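Local coordinates for uncharacterized protein (Bacteroides ovatus, PDB 4IRT) that is of unknown function but is a putative neuraminidase with a BNR repeat-like domain of the beta-propeller clan, at residues A[132-141]-A[152-163]; A[189-197]-A[208-218]. All coordinates share one frame; numbering follows the deposited sequence. Where two conformers were deposited one is given.

Interaction 1: residues A[132-141]-A[152-163]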
# COMPACT_ATOMS: atom_id res chain seq x y z
N LEU A 132 -7.52 -9.77 9.05
CA LEU A 132 -7.74 -9.60 10.47
C LEU A 132 -7.51 -10.94 11.13
O LEU A 132 -7.54 -11.98 10.46
CB LEU A 132 -9.17 -9.16 10.75
CG LEU A 132 -9.55 -7.79 10.15
CD1 LEU A 132 -11.02 -7.53 10.45
CD2 LEU A 132 -8.66 -6.69 10.71
N SER A 133 -7.29 -10.93 12.44
CA SER A 133 -7.14 -12.18 13.18
C SER A 133 -8.37 -13.06 13.01
O SER A 133 -9.48 -12.56 12.96
CB SER A 133 -6.89 -11.89 14.67
OG SER A 133 -5.53 -11.57 14.84
N GLY A 134 -8.14 -14.35 12.85
CA GLY A 134 -9.22 -15.32 12.74
C GLY A 134 -9.78 -15.57 11.35
O GLY A 134 -10.73 -16.32 11.21
N GLY A 135 -9.26 -14.92 10.32
CA GLY A 135 -9.71 -15.21 8.96
C GLY A 135 -10.62 -14.18 8.32
O GLY A 135 -10.81 -14.22 7.12
N ASP A 136 -11.14 -13.24 9.12
CA ASP A 136 -11.96 -12.13 8.63
C ASP A 136 -11.09 -11.18 7.78
O ASP A 136 -9.86 -11.23 7.85
CB ASP A 136 -12.59 -11.36 9.79
CG ASP A 136 -13.80 -12.07 10.40
OD1 ASP A 136 -14.07 -13.23 10.04
OD2 ASP A 136 -14.45 -11.45 11.27
N LEU A 137 -11.73 -10.31 7.00
CA LEU A 137 -11.00 -9.31 6.24
C LEU A 137 -11.48 -7.90 6.56
O LEU A 137 -12.63 -7.70 6.96
CB LEU A 137 -11.12 -9.51 4.73
CG LEU A 137 -10.57 -10.80 4.14
CD1 LEU A 137 -10.69 -10.79 2.63
CD2 LEU A 137 -9.15 -11.02 4.62
N LEU A 138 -10.58 -6.94 6.37
CA LEU A 138 -10.90 -5.51 6.37
C LEU A 138 -10.82 -4.99 4.95
O LEU A 138 -9.93 -5.39 4.20
CB LEU A 138 -9.90 -4.76 7.23
CG LEU A 138 -10.38 -3.45 7.81
CD1 LEU A 138 -11.36 -3.67 8.95
CD2 LEU A 138 -9.19 -2.62 8.28
N PHE A 139 -11.72 -4.08 4.59
CA PHE A 139 -11.65 -3.38 3.32
C PHE A 139 -11.76 -1.91 3.61
O PHE A 139 -12.61 -1.47 4.37
CB PHE A 139 -12.77 -3.79 2.40
CG PHE A 139 -12.70 -3.19 1.00
CD1 PHE A 139 -11.72 -3.60 0.09
CD2 PHE A 139 -13.66 -2.30 0.57
CE1 PHE A 139 -11.71 -3.11 -1.21
CE2 PHE A 139 -13.66 -1.80 -0.71
CZ PHE A 139 -12.69 -2.21 -1.61
N VAL A 140 -10.89 -1.15 2.98
CA VAL A 140 -10.89 0.29 3.11
C VAL A 140 -10.88 0.90 1.71
O VAL A 140 -10.22 0.38 0.80
CB VAL A 140 -9.70 0.83 3.91
CG1 VAL A 140 -9.77 2.35 3.96
CG2 VAL A 140 -9.71 0.27 5.32
N TYR A 141 -11.62 2.00 1.55
CA TYR A 141 -11.59 2.73 0.30
C TYR A 141 -11.94 4.19 0.55
O TYR A 141 -12.41 4.54 1.64
CB TYR A 141 -12.55 2.10 -0.72
CG TYR A 141 -14.05 2.15 -0.39
CD1 TYR A 141 -14.60 1.25 0.50
CD2 TYR A 141 -14.89 3.10 -0.96
CE1 TYR A 141 -15.94 1.28 0.81
CE2 TYR A 141 -16.24 3.12 -0.67
CZ TYR A 141 -16.77 2.20 0.23
OH TYR A 141 -18.13 2.20 0.55
N VAL A 152 -13.84 4.96 4.13
CA VAL A 152 -14.87 4.01 4.51
C VAL A 152 -14.22 2.65 4.77
O VAL A 152 -13.37 2.21 4.01
CB VAL A 152 -15.92 3.87 3.40
CG1 VAL A 152 -16.98 2.84 3.74
CG2 VAL A 152 -16.55 5.24 3.13
N MSE A 153 -14.66 2.01 5.85
CA MSE A 153 -14.07 0.79 6.36
C MSE A 153 -15.14 -0.23 6.65
O MSE A 153 -16.11 0.01 7.40
CB MSE A 153 -13.23 1.14 7.59
CG MSE A 153 -12.69 -0.08 8.33
SE MSE A 153 -11.67 0.41 9.94
CE MSE A 153 -10.17 1.35 9.13
N ASN A 154 -14.96 -1.39 6.04
CA ASN A 154 -15.84 -2.52 6.19
C ASN A 154 -15.10 -3.74 6.71
O ASN A 154 -13.88 -3.82 6.60
CB ASN A 154 -16.40 -2.92 4.83
CG ASN A 154 -17.26 -1.85 4.19
OD1 ASN A 154 -17.87 -1.02 4.86
ND2 ASN A 154 -17.32 -1.89 2.86
N ARG A 155 -15.86 -4.70 7.22
CA ARG A 155 -15.33 -5.96 7.68
C ARG A 155 -16.08 -7.13 7.06
O ARG A 155 -17.31 -7.11 6.96
CB ARG A 155 -15.40 -6.08 9.21
CG ARG A 155 -14.88 -7.41 9.76
CD ARG A 155 -14.81 -7.36 11.28
NE ARG A 155 -14.53 -8.65 11.93
CZ ARG A 155 -14.52 -8.82 13.25
NH1 ARG A 155 -14.77 -7.79 14.08
NH2 ARG A 155 -14.29 -10.01 13.77
N TYR A 156 -15.34 -8.16 6.67
CA TYR A 156 -15.91 -9.39 6.12
C TYR A 156 -15.88 -10.46 7.17
O TYR A 156 -14.81 -10.87 7.63
CB TYR A 156 -15.11 -9.87 4.92
CG TYR A 156 -15.68 -11.11 4.27
CD1 TYR A 156 -16.85 -11.05 3.51
CD2 TYR A 156 -15.04 -12.34 4.39
CE1 TYR A 156 -17.37 -12.18 2.89
CE2 TYR A 156 -15.56 -13.48 3.76
CZ TYR A 156 -16.72 -13.38 3.02
OH TYR A 156 -17.24 -14.48 2.40
N SER A 157 -17.06 -10.92 7.57
CA SER A 157 -17.18 -11.97 8.58
C SER A 157 -17.10 -13.29 7.85
O SER A 157 -17.96 -13.60 7.04
CB SER A 157 -18.50 -11.88 9.33
OG SER A 157 -18.70 -13.05 10.13
N LEU A 158 -16.08 -14.06 8.15
CA LEU A 158 -15.89 -15.36 7.52
C LEU A 158 -17.05 -16.27 7.90
O LEU A 158 -17.53 -17.05 7.07
CB LEU A 158 -14.56 -15.96 7.99
CG LEU A 158 -13.99 -17.11 7.17
CD1 LEU A 158 -13.82 -16.70 5.71
CD2 LEU A 158 -12.67 -17.52 7.81
N LYS A 159 -17.51 -16.12 9.14
CA LYS A 159 -18.60 -16.92 9.68
C LYS A 159 -19.91 -16.74 8.90
O LYS A 159 -20.52 -17.72 8.48
CB LYS A 159 -18.82 -16.55 11.16
CG LYS A 159 -19.49 -17.62 12.00
CD LYS A 159 -18.92 -17.62 13.41
CE LYS A 159 -19.49 -18.73 14.28
NZ LYS A 159 -20.84 -18.38 14.80
N GLU A 160 -20.33 -15.49 8.72
CA GLU A 160 -21.59 -15.19 8.04
C GLU A 160 -21.40 -15.02 6.55
O GLU A 160 -22.37 -14.84 5.81
CB GLU A 160 -22.22 -13.91 8.60
CG GLU A 160 -22.34 -13.80 10.11
CD GLU A 160 -23.25 -14.85 10.71
OE1 GLU A 160 -24.10 -15.39 9.97
OE2 GLU A 160 -23.12 -15.13 11.93
N HIS A 161 -20.15 -15.02 6.10
CA HIS A 161 -19.82 -14.68 4.71
C HIS A 161 -20.49 -13.38 4.26
O HIS A 161 -21.09 -13.34 3.20
CB HIS A 161 -20.12 -15.84 3.77
CG HIS A 161 -19.37 -17.08 4.13
ND1 HIS A 161 -19.87 -18.01 5.03
CD2 HIS A 161 -18.15 -17.54 3.76
CE1 HIS A 161 -19.00 -18.99 5.17
NE2 HIS A 161 -17.95 -18.73 4.40
N LYS A 162 -20.37 -12.33 5.06
CA LYS A 162 -20.91 -11.03 4.65
C LYS A 162 -20.10 -9.87 5.19
O LYS A 162 -19.34 -10.00 6.15
CB LYS A 162 -22.39 -10.89 5.04
CG LYS A 162 -22.67 -10.48 6.47
CD LYS A 162 -24.17 -10.53 6.75
CE LYS A 162 -24.75 -11.92 6.52
NZ LYS A 162 -26.09 -12.09 7.15
N TRP A 163 -20.27 -8.73 4.52
CA TRP A 163 -19.58 -7.50 4.84
C TRP A 163 -20.50 -6.63 5.65
O TRP A 163 -21.69 -6.56 5.35
CB TRP A 163 -19.24 -6.74 3.57
CG TRP A 163 -18.16 -7.37 2.78
CD1 TRP A 163 -18.31 -8.23 1.74
CD2 TRP A 163 -16.75 -7.19 2.96
NE1 TRP A 163 -17.08 -8.60 1.25
CE2 TRP A 163 -16.11 -7.98 1.99
CE3 TRP A 163 -15.98 -6.45 3.86
CZ2 TRP A 163 -14.70 -8.04 1.87
CZ3 TRP A 163 -14.59 -6.49 3.75
CH2 TRP A 163 -13.95 -7.30 2.77
O HOH W 1 -16.00 -14.76 11.32
O HOH W 2 -16.87 -11.70 12.17
O HOH W 3 -19.14 -0.27 1.38
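Asp136 and Arg155 lock one end of an antiparallel beta hairpin, the pairing of strands 137-141 and 152-157 in the middle of a four-stranded propeller blade. The arginine is extended from CG to NE, with CG anti to its backbone N (chi1 179°), and this carries the guanidinium to the carboxylate, which it meets side-on. In this salt bridge NE and NH2 both donate to Asp136 OD2, each at 2.9 Å; the NE bond uses the anti lone pair, and the carboxylate and guanidinium planes stand 59° apart. Asp136 OD1 takes a nearly straight bond from the backbone N of Leu158 (2.9 Å, 176°), which arrives from above the carboxylate plane. Waters donate to both oxygens as well, so both are held, and the carboxylate ties the turn after strand 152-157 to the hairpin. Leu132 CD1 rests against the arginine's CG and CD.

On the same face as Arg155, Leu138 CD1 packs on CG of selenomethionine Met153, whose chain bends at chi3 to bring CE to Val140 CG2. On the face of Leu137 and Phe139, Trp163 puts CZ3 3.5 Å from Phe139 CB. At the far end Val152 CB sits over a face of the Tyr141 ring, 3.9 Å from its centroid. Asn154 OD1 is hydrogen-bonded to Arg165 NH1. Tyr141 OH bonds to Asp120 O and accepts from a water that in turn accepts from Asn154 ND2 at 2.9 Å.

Interaction 2: residues A[189-197]-A[208-218]. With EDO (1,2-ethanediol), chain M.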
# COMPACT_ATOMS: atom_id res chain seq x y z
N GLY A 189 -2.80 -8.54 15.40
CA GLY A 189 -4.14 -8.26 14.91
C GLY A 189 -4.56 -6.82 15.14
O GLY A 189 -5.71 -6.48 14.90
N THR A 190 -3.64 -5.97 15.59
CA THR A 190 -3.93 -4.54 15.74
C THR A 190 -3.94 -3.84 14.36
O THR A 190 -3.03 -4.03 13.53
CB THR A 190 -2.90 -3.88 16.67
OG1 THR A 190 -2.96 -4.51 17.95
CG2 THR A 190 -3.13 -2.38 16.84
N ILE A 191 -4.92 -2.99 14.15
CA ILE A 191 -5.00 -2.21 12.92
C ILE A 191 -4.32 -0.88 13.17
O ILE A 191 -4.75 -0.12 14.06
CB ILE A 191 -6.46 -1.92 12.50
CG1 ILE A 191 -7.27 -3.22 12.36
CG2 ILE A 191 -6.49 -1.10 11.23
CD1 ILE A 191 -8.76 -2.98 12.27
N HIS A 192 -3.29 -0.59 12.37
CA HIS A 192 -2.60 0.67 12.42
C HIS A 192 -3.07 1.56 11.29
O HIS A 192 -3.31 1.07 10.19
CB HIS A 192 -1.08 0.46 12.32
CG HIS A 192 -0.51 -0.38 13.42
ND1 HIS A 192 0.03 0.17 14.55
CD2 HIS A 192 -0.45 -1.72 13.58
CE1 HIS A 192 0.42 -0.79 15.37
NE2 HIS A 192 0.15 -1.96 14.79
N LEU A 193 -3.14 2.85 11.54
CA LEU A 193 -3.57 3.84 10.54
C LEU A 193 -2.75 5.11 10.67
O LEU A 193 -2.63 5.67 11.75
CB LEU A 193 -5.04 4.18 10.81
CG LEU A 193 -5.67 5.38 10.08
CD1 LEU A 193 -5.76 5.15 8.60
CD2 LEU A 193 -7.05 5.63 10.66
N SER A 194 -2.19 5.57 9.55
CA SER A 194 -1.52 6.89 9.49
C SER A 194 -1.97 7.63 8.23
O SER A 194 -2.47 7.01 7.25
CB SER A 194 -0.01 6.77 9.54
OG SER A 194 0.48 5.93 8.52
N TRP A 195 -1.79 8.95 8.25
CA TRP A 195 -2.24 9.79 7.16
C TRP A 195 -1.58 11.14 7.17
O TRP A 195 -1.01 11.53 8.17
CB TRP A 195 -3.77 9.96 7.18
CG TRP A 195 -4.36 10.75 8.29
CD1 TRP A 195 -4.74 12.09 8.23
CD2 TRP A 195 -4.74 10.29 9.59
NE1 TRP A 195 -5.30 12.47 9.42
CE2 TRP A 195 -5.32 11.39 10.27
CE3 TRP A 195 -4.60 9.07 10.27
CZ2 TRP A 195 -5.74 11.30 11.60
CZ3 TRP A 195 -5.06 8.97 11.61
CH2 TRP A 195 -5.62 10.08 12.25
N VAL A 196 -1.68 11.83 6.04
CA VAL A 196 -1.31 13.24 5.91
C VAL A 196 -2.59 13.99 5.58
O VAL A 196 -3.55 13.42 5.01
CB VAL A 196 -0.25 13.49 4.80
CG1 VAL A 196 0.96 12.56 5.01
CG2 VAL A 196 -0.86 13.32 3.41
N TRP A 197 -2.62 15.25 5.97
CA TRP A 197 -3.68 16.10 5.55
C TRP A 197 -3.33 16.71 4.22
O TRP A 197 -2.16 16.94 3.92
CB TRP A 197 -3.87 17.23 6.55
CG TRP A 197 -4.30 16.78 7.91
CD1 TRP A 197 -3.60 16.93 9.07
CD2 TRP A 197 -5.55 16.16 8.28
NE1 TRP A 197 -4.33 16.44 10.14
CE2 TRP A 197 -5.53 15.97 9.68
CE3 TRP A 197 -6.69 15.78 7.57
CZ2 TRP A 197 -6.62 15.41 10.39
CZ3 TRP A 197 -7.76 15.23 8.27
CH2 TRP A 197 -7.71 15.05 9.66
N ASP A 208 1.69 17.36 7.65
CA ASP A 208 1.64 16.52 8.85
C ASP A 208 1.51 15.02 8.58
O ASP A 208 1.09 14.60 7.50
CB ASP A 208 0.49 16.98 9.78
CG ASP A 208 0.68 18.41 10.26
OD1 ASP A 208 1.79 18.76 10.74
OD2 ASP A 208 -0.28 19.20 10.16
N ILE A 209 1.93 14.24 9.57
CA ILE A 209 1.71 12.80 9.63
C ILE A 209 1.03 12.47 10.94
O ILE A 209 1.58 12.72 12.03
CB ILE A 209 3.03 11.99 9.51
CG1 ILE A 209 3.80 12.43 8.24
CG2 ILE A 209 2.72 10.49 9.48
CD1 ILE A 209 5.07 11.65 7.94
N CYS A 210 -0.15 11.87 10.84
CA CYS A 210 -0.99 11.56 12.00
C CYS A 210 -1.16 10.04 12.15
O CYS A 210 -0.91 9.29 11.23
CB CYS A 210 -2.37 12.23 11.86
SG CYS A 210 -2.32 14.05 11.79
N TYR A 211 -1.65 9.59 13.30
CA TYR A 211 -1.64 8.17 13.62
C TYR A 211 -2.81 7.79 14.53
O TYR A 211 -3.18 8.54 15.40
CB TYR A 211 -0.33 7.81 14.33
CG TYR A 211 -0.28 6.38 14.79
CD1 TYR A 211 0.06 5.35 13.90
CD2 TYR A 211 -0.55 6.04 16.10
CE1 TYR A 211 0.10 4.03 14.31
CE2 TYR A 211 -0.53 4.72 16.52
CZ TYR A 211 -0.18 3.72 15.63
OH TYR A 211 -0.10 2.40 16.04
N ALA A 212 -3.34 6.59 14.32
CA ALA A 212 -4.26 5.98 15.24
C ALA A 212 -4.15 4.48 15.13
O ALA A 212 -3.66 3.98 14.13
CB ALA A 212 -5.68 6.42 14.94
N ARG A 213 -4.57 3.77 16.17
CA ARG A 213 -4.65 2.30 16.12
C ARG A 213 -5.86 1.74 16.84
O ARG A 213 -6.39 2.35 17.76
CB ARG A 213 -3.37 1.66 16.63
CG ARG A 213 -2.97 2.07 18.06
CD ARG A 213 -1.83 1.16 18.51
NE ARG A 213 -1.15 1.61 19.73
CZ ARG A 213 0.14 1.93 19.81
NH1 ARG A 213 0.92 1.92 18.73
NH2 ARG A 213 0.64 2.27 20.97
N SER A 214 -6.28 0.55 16.44
CA SER A 214 -7.45 -0.10 17.00
C SER A 214 -7.11 -1.53 17.36
O SER A 214 -6.56 -2.28 16.53
CB SER A 214 -8.61 -0.14 16.01
OG SER A 214 -9.70 -0.86 16.59
N PHE A 215 -7.50 -1.93 18.58
CA PHE A 215 -7.29 -3.28 19.10
C PHE A 215 -8.52 -4.19 19.03
O PHE A 215 -8.44 -5.36 19.41
CB PHE A 215 -6.85 -3.19 20.57
CG PHE A 215 -5.58 -2.41 20.76
CD1 PHE A 215 -4.34 -3.02 20.68
CD2 PHE A 215 -5.64 -1.05 21.01
CE1 PHE A 215 -3.17 -2.29 20.87
CE2 PHE A 215 -4.48 -0.30 21.14
CZ PHE A 215 -3.24 -0.94 21.10
N ASP A 216 -9.65 -3.66 18.53
CA ASP A 216 -10.92 -4.38 18.49
C ASP A 216 -11.56 -4.35 17.09
O ASP A 216 -12.77 -4.13 16.92
CB ASP A 216 -11.86 -3.83 19.54
CG ASP A 216 -12.17 -2.36 19.35
OD1 ASP A 216 -11.70 -1.73 18.35
OD2 ASP A 216 -12.89 -1.82 20.22
N ASN A 217 -10.72 -4.59 16.09
CA ASN A 217 -11.13 -4.67 14.68
C ASN A 217 -11.83 -3.45 14.15
O ASN A 217 -12.70 -3.55 13.28
CB ASN A 217 -11.94 -5.93 14.43
CG ASN A 217 -11.08 -7.17 14.50
OD1 ASN A 217 -9.94 -7.19 13.99
ND2 ASN A 217 -11.59 -8.20 15.14
N GLY A 218 -11.38 -2.29 14.62
CA GLY A 218 -11.83 -1.02 14.07
C GLY A 218 -12.96 -0.30 14.78
O GLY A 218 -13.32 0.80 14.36
C1 EDO M . -2.65 2.51 23.46
O1 EDO M . -2.66 2.49 22.02
C2 EDO M . -1.92 1.32 24.08
O2 EDO M . -0.56 1.30 23.63
O HOH W 4 -7.55 -8.50 13.87
O HOH W 5 -7.82 -4.72 15.94
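Strands 191-197 and 208-214 run antiparallel at 155°, their axes 4.6 Å apart, with paired backbone bonds at Ile191-Ser214, Leu193-Ala212 and Trp195-Cys210. They form the central hairpin of a four-stranded propeller blade.

On the face carrying His192 and Tyr211, the tyrosine reaches across the sheet, CG anti to the backbone N (chi1 176°), and sets its hydroxyl at the edge of the imidazole. Tyr211 OH and His192 ND1 are hydrogen-bonded at 2.7 Å, and Arg213 NH1 donates to the same hydroxyl at 2.9 Å, tilted from its guanidinium plane. Asp186 holds the imidazole from its other side through NE2, which fixes the rotation of the ring. Arg213 NE and NH2 bond to O1 and O2 of an ethanediol, probably from the crystallisation liquor. With the guanidinium cut back to an alanine, Tyr211 OH is likely to lose its arginine donor and the diol two of its anchors. Thr190 CG2 lies over one face of the Phe215 ring, while the diol's O1 meets the ring edge.

The opposite face is built round Cys210. Trp195 CG is wedged between backbone N and carbonyl carbon (chi1 69°), which lays the indole beneath the cysteine: CB stands over the six-membered ring, 3.6 Å from its centroid. SG makes oblique sulfur-aromatic contacts with the five-membered rings of both Trp195 and Trp197. Beyond the strand end, a water accepts from Asn217 N and donates to Gly189 O and Ser214 O, and Ile191 CD1 touches Gly218 N at 3.6 Å.

In the fold
Interactions 1 and 2 are the middle hairpins of two successive four-stranded propeller blades, with centres about 17 Å apart. They touch at the open ends of the hairpins, through the turns leading into strands 137-143 and 191-198 and the loop after strand 206-214. Asn217 of interaction 2 makes two of these contacts: its ND2 packs 3.4 Å from Arg155 NH1, and its OD1 lies 3.6 Å from Leu132 CD2. That same leucine methyl reaches Ile191 CD1 at 4.0 Å, and Ser133 OG approaches Gly189 CA. Gln167 NE2, at the end of the outer strand 162-167 of the first blade, donates to Gly218 O. The ethanediol belongs to interaction 2, where Lys223 O also binds it.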